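Local atomic coordinates of glycerol dehydrogenase (Schizosaccharomyces pombe, PDB entry 1TA9), a protein that catalyses the NAD(+)-dependent oxidation of glycerol to dihydroxyacetone at a zinc site, serving the assimilation of glycerol. Residues P222-I227 and E432-P437; K273-A278 and A363-P368; M321-G326 and L384-R389; Q344-D349 and K415-Y420; S360-A363 and P368-L371. All coordinates share one frame; numbering follows the deposited sequence.

Interaction 1 of 5, residues P222-I227 and E432-P437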
# COMPACT_ATOMS: atom_id res chain seq x y z
N PRO B 222 15.93 -11.28 -39.40
CA PRO B 222 14.71 -11.98 -38.98
C PRO B 222 14.51 -11.82 -37.48
O PRO B 222 15.46 -11.98 -36.71
CB PRO B 222 14.99 -13.42 -39.38
CG PRO B 222 15.84 -13.26 -40.61
CD PRO B 222 16.80 -12.16 -40.19
N VAL B 223 13.29 -11.52 -37.06
CA VAL B 223 13.02 -11.31 -35.64
C VAL B 223 13.33 -12.52 -34.74
O VAL B 223 13.47 -12.38 -33.53
CB VAL B 223 11.55 -10.85 -35.43
CG1 VAL B 223 10.59 -11.98 -35.76
CG2 VAL B 223 11.36 -10.35 -34.00
N ARG B 224 13.47 -13.71 -35.33
CA ARG B 224 13.81 -14.88 -34.53
C ARG B 224 15.15 -14.62 -33.83
O ARG B 224 15.37 -15.05 -32.70
CB ARG B 224 13.91 -16.14 -35.41
CG ARG B 224 14.26 -17.39 -34.63
CD ARG B 224 14.60 -18.58 -35.53
NE ARG B 224 15.03 -19.73 -34.72
CZ ARG B 224 15.61 -20.83 -35.21
NH1 ARG B 224 15.83 -20.94 -36.52
NH2 ARG B 224 15.96 -21.81 -34.39
N PHE B 225 16.05 -13.91 -34.50
CA PHE B 225 17.36 -13.59 -33.93
C PHE B 225 17.26 -12.72 -32.68
O PHE B 225 17.92 -12.98 -31.67
CB PHE B 225 18.24 -12.89 -34.97
CG PHE B 225 18.78 -13.81 -36.03
CD1 PHE B 225 19.86 -14.65 -35.75
CD2 PHE B 225 18.20 -13.85 -37.29
CE1 PHE B 225 20.36 -15.52 -36.73
CE2 PHE B 225 18.69 -14.72 -38.27
CZ PHE B 225 19.77 -15.55 -37.99
N LEU B 226 16.44 -11.67 -32.76
CA LEU B 226 16.26 -10.77 -31.62
C LEU B 226 15.68 -11.54 -30.44
O LEU B 226 16.10 -11.35 -29.30
CB LEU B 226 15.32 -9.62 -31.98
CG LEU B 226 15.01 -8.63 -30.85
CD1 LEU B 226 16.26 -7.80 -30.54
CD2 LEU B 226 13.86 -7.70 -31.24
N ILE B 227 14.71 -12.40 -30.73
CA ILE B 227 14.06 -13.19 -29.70
C ILE B 227 15.06 -14.11 -29.02
O ILE B 227 15.00 -14.32 -27.81
CB ILE B 227 12.88 -13.99 -30.29
CG1 ILE B 227 11.78 -13.02 -30.70
CG2 ILE B 227 12.36 -14.99 -29.26
CD1 ILE B 227 10.64 -13.63 -31.50
N GLU B 432 -0.46 -19.92 -28.71
CA GLU B 432 0.76 -19.65 -29.46
C GLU B 432 1.83 -20.70 -29.13
O GLU B 432 1.96 -21.12 -27.98
CB GLU B 432 1.25 -18.23 -29.13
CG GLU B 432 2.47 -17.75 -29.93
CD GLU B 432 2.76 -16.26 -29.71
OE1 GLU B 432 3.84 -15.79 -30.13
OE2 GLU B 432 1.90 -15.56 -29.12
N ARG B 433 2.59 -21.12 -30.14
CA ARG B 433 3.63 -22.12 -29.95
C ARG B 433 4.84 -21.85 -30.83
O ARG B 433 4.71 -21.40 -31.97
CB ARG B 433 3.10 -23.51 -30.30
CG ARG B 433 1.94 -24.01 -29.44
CD ARG B 433 2.44 -24.57 -28.12
NE ARG B 433 1.36 -25.24 -27.39
CZ ARG B 433 0.36 -24.60 -26.78
NH1 ARG B 433 0.30 -23.28 -26.79
NH2 ARG B 433 -0.59 -25.30 -26.16
N PHE B 434 6.03 -22.11 -30.29
CA PHE B 434 7.27 -21.94 -31.04
C PHE B 434 7.40 -23.22 -31.86
O PHE B 434 7.26 -24.32 -31.33
CB PHE B 434 8.46 -21.83 -30.09
CG PHE B 434 9.80 -21.91 -30.78
CD1 PHE B 434 10.41 -20.77 -31.28
CD2 PHE B 434 10.46 -23.13 -30.91
CE1 PHE B 434 11.67 -20.84 -31.90
CE2 PHE B 434 11.71 -23.21 -31.53
CZ PHE B 434 12.31 -22.07 -32.03
N ARG B 435 7.66 -23.07 -33.16
CA ARG B 435 7.82 -24.22 -34.04
C ARG B 435 9.25 -24.14 -34.60
O ARG B 435 9.60 -23.17 -35.27
CB ARG B 435 6.79 -24.17 -35.18
CG ARG B 435 5.34 -24.14 -34.72
CD ARG B 435 4.98 -25.36 -33.88
NE ARG B 435 3.55 -25.43 -33.57
CZ ARG B 435 2.98 -26.38 -32.84
NH1 ARG B 435 3.72 -27.36 -32.33
NH2 ARG B 435 1.67 -26.36 -32.61
N LEU B 436 10.05 -25.15 -34.31
CA LEU B 436 11.45 -25.21 -34.72
C LEU B 436 11.68 -25.17 -36.24
O LEU B 436 11.23 -26.05 -36.97
CB LEU B 436 12.10 -26.46 -34.13
CG LEU B 436 13.61 -26.64 -34.28
CD1 LEU B 436 14.33 -25.51 -33.55
CD2 LEU B 436 14.02 -27.99 -33.72
N PRO B 437 12.39 -24.13 -36.73
CA PRO B 437 12.68 -23.99 -38.16
C PRO B 437 13.69 -25.04 -38.65
O PRO B 437 14.28 -25.76 -37.84
CB PRO B 437 13.23 -22.57 -38.26
CG PRO B 437 12.56 -21.86 -37.10
CD PRO B 437 12.69 -22.89 -36.01
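Arg224 reaches Pro437 by full extension: CG stands anti to the backbone N (chi1 180°), the chain runs straight on to NE, and the guanidinium is carried out from the first turn of helix 223-245. The two side chains come from opposite directions, and the pyrrolidine ring covers one face of the guanidinium, with Pro437 CD 3.6 Å above its plane and over its centre. Nearest to a nitrogen is Pro437 CG, 3.4 Å from Arg224 NH1. Arg224 NH2 takes up the other neighbours. It lies near the plane of the Phe434 ring, at the edge, 4.4 Å from Phe434 CZ, and it is 4.1 Å from Leu436 CD1.

Helix 223-245 opens the all-helical half of this iron-containing alcohol dehydrogenase fold and bears the zinc ligand Asp232; residues 432-437 belong to the irregular tail after helix 407-428, folded back against the start of helix 223-245. The N-H groups of Arg224 are used on partners beyond the two segments: NE in a salt bridge with Glu335 OE2, NH2 on Arg330 O, and NH1 on Ser439 O and Ser442 O. A leucine in its place would probably leave Glu335 without its cationic mate and those three tail and loop carbonyls short of donors. Pro437 O meanwhile accepts a bond from Arg330 NE.

Interaction 2 of 5, residues K273-A278 and A363-P368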
# COMPACT_ATOMS: atom_id res chain seq x y z
N LYS B 273 9.93 -3.97 -19.77
CA LYS B 273 9.25 -2.82 -20.35
C LYS B 273 9.18 -2.83 -21.87
O LYS B 273 8.15 -2.49 -22.45
CB LYS B 273 9.95 -1.52 -19.94
CG LYS B 273 9.86 -1.16 -18.46
CD LYS B 273 10.66 0.12 -18.20
CE LYS B 273 10.60 0.55 -16.75
NZ LYS B 273 11.41 1.79 -16.54
N TYR B 274 10.27 -3.24 -22.52
CA TYR B 274 10.35 -3.17 -23.97
C TYR B 274 10.52 -4.41 -24.84
O TYR B 274 10.52 -4.30 -26.06
CB TYR B 274 11.47 -2.18 -24.33
CG TYR B 274 11.32 -0.84 -23.66
CD1 TYR B 274 10.36 0.07 -24.10
CD2 TYR B 274 12.11 -0.48 -22.57
CE1 TYR B 274 10.18 1.30 -23.48
CE2 TYR B 274 11.95 0.76 -21.93
CZ TYR B 274 10.98 1.64 -22.40
OH TYR B 274 10.80 2.87 -21.80
N ALA B 275 10.66 -5.59 -24.24
CA ALA B 275 10.85 -6.79 -25.07
C ALA B 275 9.81 -7.00 -26.16
O ALA B 275 10.16 -7.20 -27.33
CB ALA B 275 10.94 -8.03 -24.18
N LEU B 276 8.53 -6.97 -25.80
CA LEU B 276 7.48 -7.19 -26.79
C LEU B 276 7.37 -6.06 -27.81
O LEU B 276 7.08 -6.31 -28.98
CB LEU B 276 6.12 -7.41 -26.12
CG LEU B 276 4.93 -7.56 -27.08
CD1 LEU B 276 5.25 -8.58 -28.17
CD2 LEU B 276 3.70 -7.99 -26.29
N SER B 277 7.60 -4.82 -27.38
CA SER B 277 7.51 -3.71 -28.32
C SER B 277 8.70 -3.76 -29.30
O SER B 277 8.57 -3.38 -30.46
CB SER B 277 7.43 -2.35 -27.59
OG SER B 277 8.35 -2.25 -26.52
N ALA B 278 9.84 -4.25 -28.83
CA ALA B 278 11.02 -4.38 -29.69
C ALA B 278 10.74 -5.50 -30.71
O ALA B 278 11.09 -5.39 -31.88
CB ALA B 278 12.25 -4.74 -28.86
N ALA B 363 6.77 -17.07 -23.25
CA ALA B 363 5.78 -17.47 -24.23
C ALA B 363 5.33 -16.27 -25.07
O ALA B 363 5.17 -16.39 -26.28
CB ALA B 363 4.58 -18.10 -23.54
N LYS B 364 5.12 -15.12 -24.43
CA LYS B 364 4.69 -13.93 -25.16
C LYS B 364 5.75 -13.47 -26.16
O LYS B 364 5.44 -12.88 -27.19
CB LYS B 364 4.37 -12.79 -24.19
CG LYS B 364 3.26 -13.13 -23.21
CD LYS B 364 2.98 -11.98 -22.24
CE LYS B 364 1.89 -12.37 -21.25
NZ LYS B 364 1.57 -11.26 -20.30
N CYS B 365 7.02 -13.76 -25.85
CA CYS B 365 8.14 -13.38 -26.70
C CYS B 365 8.39 -14.43 -27.78
O CYS B 365 9.30 -14.27 -28.60
CB CYS B 365 9.41 -13.20 -25.87
SG CYS B 365 9.38 -11.77 -24.77
N HIS B 366 7.60 -15.50 -27.77
CA HIS B 366 7.71 -16.59 -28.74
C HIS B 366 8.94 -17.48 -28.52
O HIS B 366 9.55 -17.96 -29.47
CB HIS B 366 7.73 -16.04 -30.17
CG HIS B 366 7.26 -17.03 -31.19
ND1 HIS B 366 5.93 -17.36 -31.35
CD2 HIS B 366 7.93 -17.76 -32.11
CE1 HIS B 366 5.80 -18.25 -32.32
NE2 HIS B 366 7.01 -18.51 -32.80
N LEU B 367 9.29 -17.68 -27.25
CA LEU B 367 10.41 -18.55 -26.90
C LEU B 367 9.80 -19.89 -26.50
O LEU B 367 8.72 -19.95 -25.91
CB LEU B 367 11.18 -17.96 -25.71
CG LEU B 367 12.11 -16.79 -26.03
CD1 LEU B 367 12.48 -16.04 -24.76
CD2 LEU B 367 13.37 -17.32 -26.73
N PRO B 368 10.49 -21.00 -26.83
CA PRO B 368 9.97 -22.33 -26.48
C PRO B 368 10.05 -22.59 -24.98
O PRO B 368 11.08 -22.34 -24.36
CB PRO B 368 10.87 -23.26 -27.28
CG PRO B 368 12.18 -22.54 -27.28
CD PRO B 368 11.76 -21.11 -27.56
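Ala275 and Leu276 meet Cys365 and Lys364 through methyl groups, a sulfur and a carbonyl, and the flat side chains stand to the flanks of the contact. One face of the Tyr274 ring carries Lys273 CB, 3.5 Å above the plane and offset toward the rim, while His366 meets His444 edge-to-face. Between these flanks helix 258-284 passes the C-terminal end of helix 352-364, which is closed by a Schellman motif. His366 has the positive phi (73°) that ends the helix; its N bonds to Ala363 O at 3.0 Å, and Leu367 N turns back to Met362 O.

Cys365, just before the turn, comes close to the neighbouring helix, its CA 6.2 Å from Leu276 CA. The thiol is aimed by its first torsion, SG lying anti to the carbonyl carbon and beside the backbone N (chi1 -69°), and its partner is the short side chain of Ala275, which points toward it. Leu276 reaches past on the more exposed flank, whereas the aliphatic start of Lys364 is directed at helix 258-284 before its chain turns off.

That helix is kinked here, the N atoms of Leu276 and Ser277 having no bond to the preceding turn. The same stretch also meets the assembly: Leu352 of a second subunit packs on Leu276, and Asp349 O of that subunit is hydrogen-bonded to Tyr274 OH. Across the contact itself, Ala275 CB rests 4.1 Å from Cys365 SG, and Leu276 CD1 lies 4.4 Å from Lys364 O.

Interaction 3 of 5, residues M321-G326 and L384-R389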
# COMPACT_ATOMS: atom_id res chain seq x y z
N MET B 321 22.24 -29.76 -22.86
CA MET B 321 21.22 -30.02 -23.88
C MET B 321 21.82 -30.29 -25.25
O MET B 321 21.32 -31.13 -26.00
CB MET B 321 20.28 -28.82 -24.01
CG MET B 321 19.33 -28.60 -22.85
SD MET B 321 18.33 -27.11 -23.14
CE MET B 321 19.05 -25.98 -21.97
N THR B 322 22.88 -29.56 -25.59
CA THR B 322 23.51 -29.73 -26.89
C THR B 322 23.95 -31.18 -27.08
O THR B 322 24.06 -31.66 -28.20
CB THR B 322 24.74 -28.82 -27.03
OG1 THR B 322 25.79 -29.29 -26.17
CG2 THR B 322 24.38 -27.39 -26.63
N ALA B 323 24.19 -31.87 -25.97
CA ALA B 323 24.61 -33.27 -26.01
C ALA B 323 23.49 -34.19 -26.50
O ALA B 323 23.73 -35.35 -26.81
CB ALA B 323 25.09 -33.72 -24.64
N ILE B 324 22.27 -33.66 -26.56
CA ILE B 324 21.13 -34.45 -27.03
C ILE B 324 21.24 -34.63 -28.54
O ILE B 324 20.91 -35.68 -29.09
CB ILE B 324 19.79 -33.75 -26.70
CG1 ILE B 324 19.61 -33.66 -25.18
CG2 ILE B 324 18.63 -34.51 -27.34
CD1 ILE B 324 18.38 -32.88 -24.76
N HIS B 325 21.71 -33.58 -29.21
CA HIS B 325 21.86 -33.60 -30.66
C HIS B 325 20.49 -33.76 -31.32
O HIS B 325 19.49 -33.25 -30.82
CB HIS B 325 22.82 -34.71 -31.08
CG HIS B 325 24.22 -34.52 -30.57
ND1 HIS B 325 25.01 -33.46 -30.94
CD2 HIS B 325 24.96 -35.25 -29.70
CE1 HIS B 325 26.17 -33.53 -30.32
NE2 HIS B 325 26.17 -34.61 -29.56
N GLY B 326 20.44 -34.49 -32.44
CA GLY B 326 19.17 -34.65 -33.13
C GLY B 326 18.75 -33.28 -33.63
O GLY B 326 19.57 -32.56 -34.19
N LEU B 384 18.18 -37.67 -20.82
CA LEU B 384 18.15 -36.57 -19.88
C LEU B 384 19.20 -36.76 -18.78
O LEU B 384 19.75 -35.78 -18.29
CB LEU B 384 16.75 -36.42 -19.28
CG LEU B 384 15.70 -35.99 -20.30
CD1 LEU B 384 14.37 -35.80 -19.60
CD2 LEU B 384 16.13 -34.69 -20.98
N LEU B 385 19.47 -38.00 -18.42
CA LEU B 385 20.48 -38.27 -17.40
C LEU B 385 21.83 -37.90 -17.98
O LEU B 385 22.73 -37.45 -17.27
CB LEU B 385 20.47 -39.74 -16.98
CG LEU B 385 19.34 -40.14 -16.03
CD1 LEU B 385 19.41 -41.63 -15.77
CD2 LEU B 385 19.47 -39.36 -14.73
N MET B 386 21.97 -38.11 -19.29
CA MET B 386 23.19 -37.78 -20.01
C MET B 386 23.37 -36.26 -19.97
O MET B 386 24.48 -35.77 -19.83
CB MET B 386 23.08 -38.26 -21.46
CG MET B 386 24.18 -37.74 -22.38
SD MET B 386 23.75 -37.94 -24.13
CE MET B 386 24.26 -39.62 -24.41
N VAL B 387 22.27 -35.53 -20.10
CA VAL B 387 22.34 -34.07 -20.06
C VAL B 387 22.74 -33.65 -18.65
O VAL B 387 23.54 -32.74 -18.47
CB VAL B 387 20.99 -33.42 -20.43
CG1 VAL B 387 21.05 -31.92 -20.18
CG2 VAL B 387 20.66 -33.69 -21.89
N GLY B 388 22.16 -34.33 -17.66
CA GLY B 388 22.47 -34.02 -16.28
C GLY B 388 23.94 -34.18 -15.99
O GLY B 388 24.56 -33.34 -15.34
N ARG B 389 24.52 -35.28 -16.47
CA ARG B 389 25.93 -35.54 -16.26
C ARG B 389 26.77 -34.46 -16.94
O ARG B 389 27.74 -33.96 -16.37
CB ARG B 389 26.32 -36.93 -16.79
CG ARG B 389 25.84 -38.09 -15.92
CD ARG B 389 26.54 -39.39 -16.30
NE ARG B 389 26.08 -39.93 -17.57
CZ ARG B 389 24.96 -40.64 -17.72
NH1 ARG B 389 24.20 -40.91 -16.68
NH2 ARG B 389 24.61 -41.08 -18.92
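Val387 carries the apolar part of this contact, where its CG2 methyl is pressed against Ile324. The separation of Ile324 CG1 and Val387 CG2, 3.5 Å, is tighter than usual for two carbons, and Ile324 CD1 follows at 3.8 Å from the same Val387 CG2. The isoleucine chain arrives at an angle to the valine rather than end-on, with CG1 anti to the carbonyl carbon (chi1 -64°), which leads its longer branch across the methyl. A looser apolar pair, Ala323 CB and Met386 SD at 4.5 Å, lies farther out.

In the all-helical domain of the fold, these residues join helix 381-391 to the end of helix 313-322, the helix that holds the zinc ligand His315. The chain leaves helical geometry at His325, whose phi is positive, and Ile324 N is still bonded back to Met321 O at 2.8 Å.

Side chains also press on the main chain. Val387 CG1 sits 3.6 Å from Met321 N, against the helix backbone. Met386 is bent at its third torsion, and its SD comes 3.7 Å from Ala323 O, on a more exposed flank. Trimming Val387 to an alanine would remove both methyls and would probably open a gap on two fronts, beside Met321 N and under Ile324, whose longer branch could then shift. Ile324 also touches Ile376, a loop residue, while Leu384 touches Ala411 and Ile414 of helix 407-428.

Interaction 4 of 5, residues Q344-D349 and K415-Y420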
# COMPACT_ATOMS: atom_id res chain seq x y z
N GLN B 344 16.52 -23.69 -14.23
CA GLN B 344 17.19 -23.16 -13.04
C GLN B 344 16.15 -22.71 -12.03
O GLN B 344 16.35 -22.82 -10.82
CB GLN B 344 18.12 -21.98 -13.36
CG GLN B 344 18.79 -21.43 -12.09
CD GLN B 344 19.98 -20.53 -12.34
OE1 GLN B 344 20.71 -20.69 -13.32
NE2 GLN B 344 20.21 -19.58 -11.43
N VAL B 345 15.02 -22.20 -12.52
CA VAL B 345 13.94 -21.74 -11.65
C VAL B 345 13.39 -22.91 -10.85
O VAL B 345 12.99 -22.76 -9.70
CB VAL B 345 12.82 -21.07 -12.48
CG1 VAL B 345 11.55 -20.95 -11.66
CG2 VAL B 345 13.28 -19.69 -12.93
N VAL B 346 13.35 -24.08 -11.48
CA VAL B 346 12.87 -25.28 -10.81
C VAL B 346 13.91 -25.69 -9.76
O VAL B 346 13.56 -26.05 -8.63
CB VAL B 346 12.64 -26.43 -11.82
CG1 VAL B 346 12.25 -27.71 -11.09
CG2 VAL B 346 11.53 -26.03 -12.79
N LEU B 347 15.18 -25.64 -10.14
CA LEU B 347 16.26 -26.00 -9.21
C LEU B 347 16.34 -25.02 -8.04
O LEU B 347 16.73 -25.40 -6.93
CB LEU B 347 17.60 -26.06 -9.95
CG LEU B 347 17.72 -27.16 -11.02
CD1 LEU B 347 19.07 -27.06 -11.72
CD2 LEU B 347 17.57 -28.52 -10.36
N GLU B 348 15.98 -23.76 -8.29
CA GLU B 348 16.00 -22.76 -7.22
C GLU B 348 14.74 -22.85 -6.35
O GLU B 348 14.62 -22.15 -5.35
CB GLU B 348 16.14 -21.36 -7.80
CG GLU B 348 17.55 -21.02 -8.27
CD GLU B 348 17.72 -19.54 -8.54
OE1 GLU B 348 17.24 -18.73 -7.71
OE2 GLU B 348 18.34 -19.17 -9.56
N ASP B 349 13.81 -23.71 -6.74
CA ASP B 349 12.57 -23.93 -5.99
C ASP B 349 11.65 -22.71 -5.88
O ASP B 349 11.08 -22.46 -4.82
CB ASP B 349 12.92 -24.42 -4.58
CG ASP B 349 11.79 -25.21 -3.93
OD1 ASP B 349 11.66 -25.16 -2.69
OD2 ASP B 349 11.05 -25.91 -4.65
N LYS B 415 12.20 -32.16 -17.01
CA LYS B 415 10.86 -32.67 -17.25
C LYS B 415 9.82 -31.86 -16.49
O LYS B 415 8.70 -31.67 -16.96
CB LYS B 415 10.76 -34.15 -16.86
CG LYS B 415 11.44 -35.08 -17.86
CD LYS B 415 11.32 -36.55 -17.48
CE LYS B 415 12.23 -36.91 -16.31
NZ LYS B 415 12.25 -38.39 -16.06
N ALA B 416 10.19 -31.39 -15.30
CA ALA B 416 9.27 -30.59 -14.50
C ALA B 416 8.90 -29.32 -15.25
O ALA B 416 7.73 -28.93 -15.30
CB ALA B 416 9.91 -30.25 -13.16
N VAL B 417 9.89 -28.66 -15.85
CA VAL B 417 9.61 -27.45 -16.61
C VAL B 417 8.55 -27.76 -17.67
O VAL B 417 7.57 -27.02 -17.83
CB VAL B 417 10.89 -26.92 -17.33
CG1 VAL B 417 10.51 -25.81 -18.30
CG2 VAL B 417 11.89 -26.40 -16.29
N ASP B 418 8.74 -28.86 -18.39
CA ASP B 418 7.79 -29.25 -19.43
C ASP B 418 6.36 -29.39 -18.90
O ASP B 418 5.42 -28.87 -19.49
CB ASP B 418 8.24 -30.56 -20.07
CG ASP B 418 7.36 -30.97 -21.23
OD1 ASP B 418 7.29 -30.21 -22.23
OD2 ASP B 418 6.73 -32.04 -21.15
N SER B 419 6.20 -30.08 -17.77
CA SER B 419 4.87 -30.25 -17.19
C SER B 419 4.29 -28.93 -16.67
O SER B 419 3.10 -28.66 -16.83
CB SER B 419 4.92 -31.26 -16.04
OG SER B 419 5.24 -32.56 -16.52
N TYR B 420 5.13 -28.11 -16.04
CA TYR B 420 4.68 -26.82 -15.51
C TYR B 420 4.18 -25.93 -16.66
O TYR B 420 3.12 -25.32 -16.57
CB TYR B 420 5.83 -26.09 -14.79
CG TYR B 420 6.31 -26.68 -13.48
CD1 TYR B 420 5.83 -27.90 -13.00
CD2 TYR B 420 7.27 -26.01 -12.73
CE1 TYR B 420 6.32 -28.45 -11.80
CE2 TYR B 420 7.77 -26.55 -11.53
CZ TYR B 420 7.30 -27.76 -11.07
OH TYR B 420 7.80 -28.28 -9.90
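Val346 points from helix 333-347 straight at helix 407-428, and its CB divides into two methyls that find different partners. The first, CG1, stands anti to the backbone N (chi1 175°) and meets the single methyl of Ala416, with Val346 CG1 4.0 Å from Ala416 CB. The second, CG2, falls anti to the carbonyl carbon and takes two neighbours, Val417 and Tyr420. Val417 comes nearest, its CG2 only 3.5 Å from Val346 CG2, a close meeting of two branched side chains set at a slant. The ring of Tyr420 comes in obliquely from the next turn, with Tyr420 CE2 4.0 Å from Val346 CG2. Ala416 and Tyr420 are one helical turn apart, linked by the backbone bond of Tyr420 N to Ala416 O at 2.8 Å. Val346 is thus met by Ala416, Val417 and Tyr420 along one side of the helix.

Away from this apolar seam, Gln344 NE2 gives a nearly straight bond of 2.7 Å to Glu348 OE2 (168° at the hydrogen), in the amide plane, and Gln344 OE1 takes the backbone N of Ala314. The Tyr420 ring also meets Phe355 edge-to-face. A third subunit closes over helix 407-428, where Arg284 of that subunit makes a salt bridge to Asp418 OD2.

Helix 333-347 ends in a Schellman motif: Asp349 has positive phi (64°), and its N returns to Val346 O. The contact packs these two helices through buried valine, alanine and tyrosine side chains, within the all-helical domain characteristic of iron-containing alcohol dehydrogenases.

Interaction 5 of 5, residues S360-A363 and P368-L371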
# COMPACT_ATOMS: atom_id res chain seq x y z
N SER B 360 5.35 -17.33 -18.77
CA SER B 360 4.36 -16.60 -19.56
C SER B 360 5.04 -15.50 -20.37
O SER B 360 4.67 -15.25 -21.52
CB SER B 360 3.28 -15.99 -18.65
OG SER B 360 3.84 -15.17 -17.66
N PHE B 361 6.02 -14.84 -19.76
CA PHE B 361 6.76 -13.78 -20.44
C PHE B 361 7.50 -14.37 -21.64
O PHE B 361 7.48 -13.80 -22.74
CB PHE B 361 7.78 -13.13 -19.50
CG PHE B 361 8.50 -11.95 -20.11
CD1 PHE B 361 7.88 -10.71 -20.20
CD2 PHE B 361 9.79 -12.09 -20.63
CE1 PHE B 361 8.53 -9.62 -20.80
CE2 PHE B 361 10.44 -11.01 -21.23
CZ PHE B 361 9.81 -9.77 -21.31
N MET B 362 8.16 -15.50 -21.43
CA MET B 362 8.90 -16.16 -22.50
C MET B 362 7.94 -16.55 -23.62
O MET B 362 8.25 -16.39 -24.81
CB MET B 362 9.63 -17.40 -21.98
CG MET B 362 10.81 -17.08 -21.07
SD MET B 362 11.60 -18.59 -20.46
CE MET B 362 13.01 -17.89 -19.52
N ALA B 363 6.77 -17.07 -23.25
CA ALA B 363 5.78 -17.47 -24.23
C ALA B 363 5.33 -16.27 -25.07
O ALA B 363 5.17 -16.39 -26.28
CB ALA B 363 4.58 -18.10 -23.54
N PRO B 368 10.49 -21.00 -26.83
CA PRO B 368 9.97 -22.33 -26.48
C PRO B 368 10.05 -22.59 -24.98
O PRO B 368 11.08 -22.34 -24.36
CB PRO B 368 10.87 -23.26 -27.28
CG PRO B 368 12.18 -22.54 -27.28
CD PRO B 368 11.76 -21.11 -27.56
N ILE B 369 8.96 -23.09 -24.40
CA ILE B 369 8.93 -23.39 -22.98
C ILE B 369 8.55 -24.84 -22.70
O ILE B 369 8.33 -25.22 -21.55
CB ILE B 369 7.94 -22.48 -22.22
CG1 ILE B 369 6.52 -22.66 -22.76
CG2 ILE B 369 8.39 -21.03 -22.32
CD1 ILE B 369 5.46 -21.92 -21.96
N THR B 370 8.47 -25.64 -23.76
CA THR B 370 8.13 -27.06 -23.62
C THR B 370 9.06 -27.90 -24.48
O THR B 370 9.65 -27.40 -25.44
CB THR B 370 6.68 -27.34 -24.07
OG1 THR B 370 6.52 -26.92 -25.43
CG2 THR B 370 5.70 -26.58 -23.20
N LEU B 371 9.18 -29.18 -24.14
CA LEU B 371 10.03 -30.10 -24.90
C LEU B 371 9.49 -30.24 -26.32
O LEU B 371 10.25 -30.42 -27.28
CB LEU B 371 10.07 -31.47 -24.20
CG LEU B 371 10.78 -31.49 -22.84
CD1 LEU B 371 10.54 -32.83 -22.15
CD2 LEU B 371 12.27 -31.25 -23.05
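Ile369, the residue that packs on Met362 and Ala363, offers its backbone N to Glu373 OE2, an oxygen that is also hydrogen-bonded to Thr370 OG1. One carboxylate oxygen thus ties together two successive residues of the loop. Ile369 O is held as well, by Ser421 OG of helix 407-428, so both polar backbone atoms of this buried residue are satisfied.

With its main chain fixed in this way, Ile369 turns its side chain onto helix 352-364. CG1 occupies the crowded position between the backbone N and the carbonyl carbon (chi1 60°), and CG2 lies anti to the carbonyl carbon; the two branches therefore spread over adjacent residues of the helix. CG2 takes the nearer one, Ile369 CG2 being 3.9 Å from Met362 CB. The other branch ends over alanine, with Ile369 CD1 4.2 Å from Ala363 CB.

Met362 starts toward the loop but then departs. Its chain is extended beyond CG, and it runs to Thr341 and Leu342 of helix 333-347, the helix that also touches Ile369 through Leu342. Ala363 also touches Trp424 and Trp430. The side chain of Met362 lies about 12 Å from the zinc ion, too far to touch the metal.

Beyond Ile369, Thr370 is the N-cap of helix 371-374, its side chain capping a backbone N, and Asp418 OD1 is hydrogen-bonded to Leu371 N. The arrangement is a short loop joining helix 352-364 to helix 371-374, with an isoleucine packed back on the first helix and a threonine N-cap starting the second, in the all-helical domain of the iron-containing alcohol dehydrogenase fold.

In the fold
Four of the contacts form a continuous chain through the helical domain. Interactions 1 and 2, centres 10 Å apart, are joined by Glu432 OE1 and His366 ND1, 2.9 Å apart, probably a hydrogen bond. Interactions 2 and 5 share Ala363 and Pro368 and both use helix 352-364, and Pro368 CB also meets Phe434 CD2 of interaction 1 at 3.7 Å. Asp418 carries interaction 5 on to interaction 4, whose centre is 12 Å away. Interaction 3 touches only interaction 4, through Leu384 CD1 and Lys415 CG at 3.5 Å. Around the zinc site, the side chains of Arg224 and Met321 each lie about 9 Å from that of His333, whereas interaction 4 is remote.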